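Local coordinates for DUF4783 domain-containing protein (Bacteroides fragilis, PDB 4OUQ), which is of unknown function but belongs to a family of the NTF2 clan and probably is an exported protein, made with a signal sequence, at residues Val9-Phe12 with Gln18-Asn21. Residues are numbered along the deposited sequence; the frame is centred on the assembly and turned at random.
Sequences VVAF and QELN
The F12 ring takes L20 over one face. Methyl CD1 of L20 stands 4.2 Å from the ring centroid, 19° off the normal, and makes a CH-pi contact. It is shifted toward the rim, with F12 CZ 4.0 Å from L20 CD1. The second methyl, CD2, meets the same ring at CE2, and the two side chains cross at about a right angle. The F12 ring also meets the ring of F60 on strand 57-67.

The two helices form a short helical hairpin: helix 6-14 turns back through a short loop into the short helix 17-21. The pair belongs to an alpha+beta fold consistent with the NTF2 clan, in which helices pack on a curved sheet. L20 also touches L48 and F52 of helix 41-54, so the contact joins all three helices near the sheet.

A11 lies where the two backbones come closest; its small side chain is consistent with this. Its CA lies 5.6 Å from the CA of E19. A11 CB sits between two neighbours, 3.8 Å from E19 CB and 3.8 Å from L20 CG.

E19 runs outward from there. Its CG is anti to the carbonyl carbon (chi1 -76°), and the chain is extended beyond CG. This carries the carboxylate past A11 to V10. No hydrogen bond crosses between 9-12 and 18-21. E19 OE2 instead makes a salt bridge with K14 NZ, and E19 N is hydrogen-bonded to N16 OD1 in the turn. The other carboxylate oxygen, E19 OE1, rests 4.0 Å from V10 CG1.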
ATOM      1  N   VAL A   9      -7.588  -1.911  -2.197  1.00 12.48           N
ATOM      2  CA  VAL A   9      -7.384  -2.283  -3.607  1.00 13.00           C
ATOM      3  C   VAL A   9      -7.956  -1.165  -4.491  1.00 14.64           C
ATOM      4  O   VAL A   9      -7.338  -0.751  -5.437  1.00 14.68           O
ATOM      5  CB  VAL A   9      -8.066  -3.608  -3.923  1.00 14.16           C
ATOM      6  CG1 VAL A   9      -7.950  -3.903  -5.420  1.00 14.83           C
ATOM      7  CG2 VAL A   9      -7.456  -4.740  -3.124  1.00 13.44           C
ATOM      8  N   VAL A  10      -9.123  -0.653  -4.137  1.00 14.93           N
ATOM      9  CA  VAL A  10      -9.755   0.455  -4.875  1.00 15.45           C
ATOM     10  C   VAL A  10      -8.886   1.679  -4.842  1.00 16.17           C
ATOM     11  O   VAL A  10      -8.680   2.338  -5.853  1.00 17.87           O
ATOM     12  CB  VAL A  10     -11.184   0.754  -4.320  1.00 19.25           C
ATOM     13  CG1 VAL A  10     -11.746   2.013  -4.958  1.00 20.35           C
ATOM     14  CG2 VAL A  10     -12.096  -0.481  -4.509  1.00 21.38           C
ATOM     15  N   ALA A  11      -8.332   1.986  -3.670  1.00 12.46           N
ATOM     16  CA  ALA A  11      -7.468   3.168  -3.561  1.00 13.36           C
ATOM     17  C   ALA A  11      -6.207   3.041  -4.420  1.00 13.14           C
ATOM     18  O   ALA A  11      -5.839   3.978  -5.121  1.00 14.85           O
ATOM     19  CB  ALA A  11      -7.122   3.416  -2.101  1.00 12.96           C
ATOM     20  N   PHE A  12      -5.590   1.896  -4.414  1.00 11.81           N
ATOM     21  CA  PHE A  12      -4.397   1.681  -5.270  1.00 14.04           C
ATOM     22  C   PHE A  12      -4.760   1.762  -6.740  1.00 14.66           C
ATOM     23  O   PHE A  12      -4.025   2.360  -7.517  1.00 15.74           O
ATOM     24  CB  PHE A  12      -3.741   0.359  -4.974  1.00 16.26           C
ATOM     25  CG  PHE A  12      -2.741   0.404  -3.821  1.00 12.16           C
ATOM     26  CD1 PHE A  12      -1.499   1.100  -3.945  1.00 16.10           C
ATOM     27  CD2 PHE A  12      -2.952  -0.316  -2.703  1.00 17.48           C
ATOM     28  CE1 PHE A  12      -0.614   1.148  -2.865  1.00 15.67           C
ATOM     29  CE2 PHE A  12      -2.018  -0.322  -1.640  1.00 18.15           C
ATOM     30  CZ  PHE A  12      -0.904   0.442  -1.719  1.00 16.96           C
ATOM     31  N   GLN A  18      -5.558   9.531  -0.158  1.00 18.37           N
ATOM     32  CA  GLN A  18      -6.492   9.999   0.805  1.00 18.40           C
ATOM     33  C   GLN A  18      -7.407   8.824   1.203  1.00 16.07           C
ATOM     34  O   GLN A  18      -7.701   8.668   2.355  1.00 19.54           O
ATOM     35  CB  GLN A  18      -7.332  11.185   0.222  1.00 19.89           C
ATOM     36  CG  GLN A  18      -8.236  11.849   1.231  1.00 25.98           C
ATOM     37  CD  GLN A  18      -9.468  11.024   1.583  1.00 28.80           C
ATOM     38  OE1 GLN A  18      -9.984  10.298   0.750  1.00 29.52           O
ATOM     39  NE2 GLN A  18      -9.931  11.135   2.827  1.00 31.20           N
ATOM     40  N   GLU A  19      -7.794   8.005   0.221  1.00 16.43           N
ATOM     41  CA  GLU A  19      -8.623   6.849   0.503  1.00 16.47           C
ATOM     42  C   GLU A  19      -7.823   5.795   1.245  1.00 15.85           C
ATOM     43  O   GLU A  19      -8.396   5.004   1.966  1.00 19.18           O
ATOM     44  CB  GLU A  19      -9.236   6.249  -0.780  1.00 16.50           C
ATOM     45  CG  GLU A  19     -10.394   7.028  -1.344  1.00 20.95           C
ATOM     46  CD  GLU A  19     -11.026   6.375  -2.568  1.00 24.72           C
ATOM     47  OE1 GLU A  19     -10.640   5.271  -2.976  1.00 22.21           O
ATOM     48  OE2 GLU A  19     -11.922   7.014  -3.142  1.00 31.81           O
ATOM     49  N   LEU A  20      -6.528   5.709   1.004  1.00 16.80           N
ATOM     50  CA  LEU A  20      -5.684   4.746   1.769  1.00 18.27           C
ATOM     51  C   LEU A  20      -5.585   5.131   3.194  1.00 20.11           C
ATOM     52  O   LEU A  20      -5.355   4.286   4.044  1.00 21.45           O
ATOM     53  CB  LEU A  20      -4.260   4.647   1.236  1.00 19.63           C
ATOM     54  CG  LEU A  20      -3.996   3.769   0.076  1.00 21.53           C
ATOM     55  CD1 LEU A  20      -2.556   3.815  -0.358  1.00 20.71           C
ATOM     56  CD2 LEU A  20      -4.364   2.294   0.418  1.00 20.52           C
ATOM     57  N   ASN A  21      -5.690   6.414   3.475  1.00 19.11           N
ATOM     58  CA  ASN A  21      -5.405   6.906   4.812  1.00 23.23           C
ATOM     59  C   ASN A  21      -6.168   6.213   5.922  1.00 24.77           C
ATOM     60  O   ASN A  21      -5.564   5.858   6.921  1.00 23.00           O
ATOM     61  CB  ASN A  21      -5.569   8.410   4.888  1.00 31.05           C
ATOM     62  CG  ASN A  21      -5.169   8.972   6.259  1.00 40.05           C
ATOM     63  OD1 ASN A  21      -6.012   9.427   7.012  1.00 42.80           O
ATOM     64  ND2 ASN A  21      -3.886   8.866   6.602  1.00 40.73           N
TER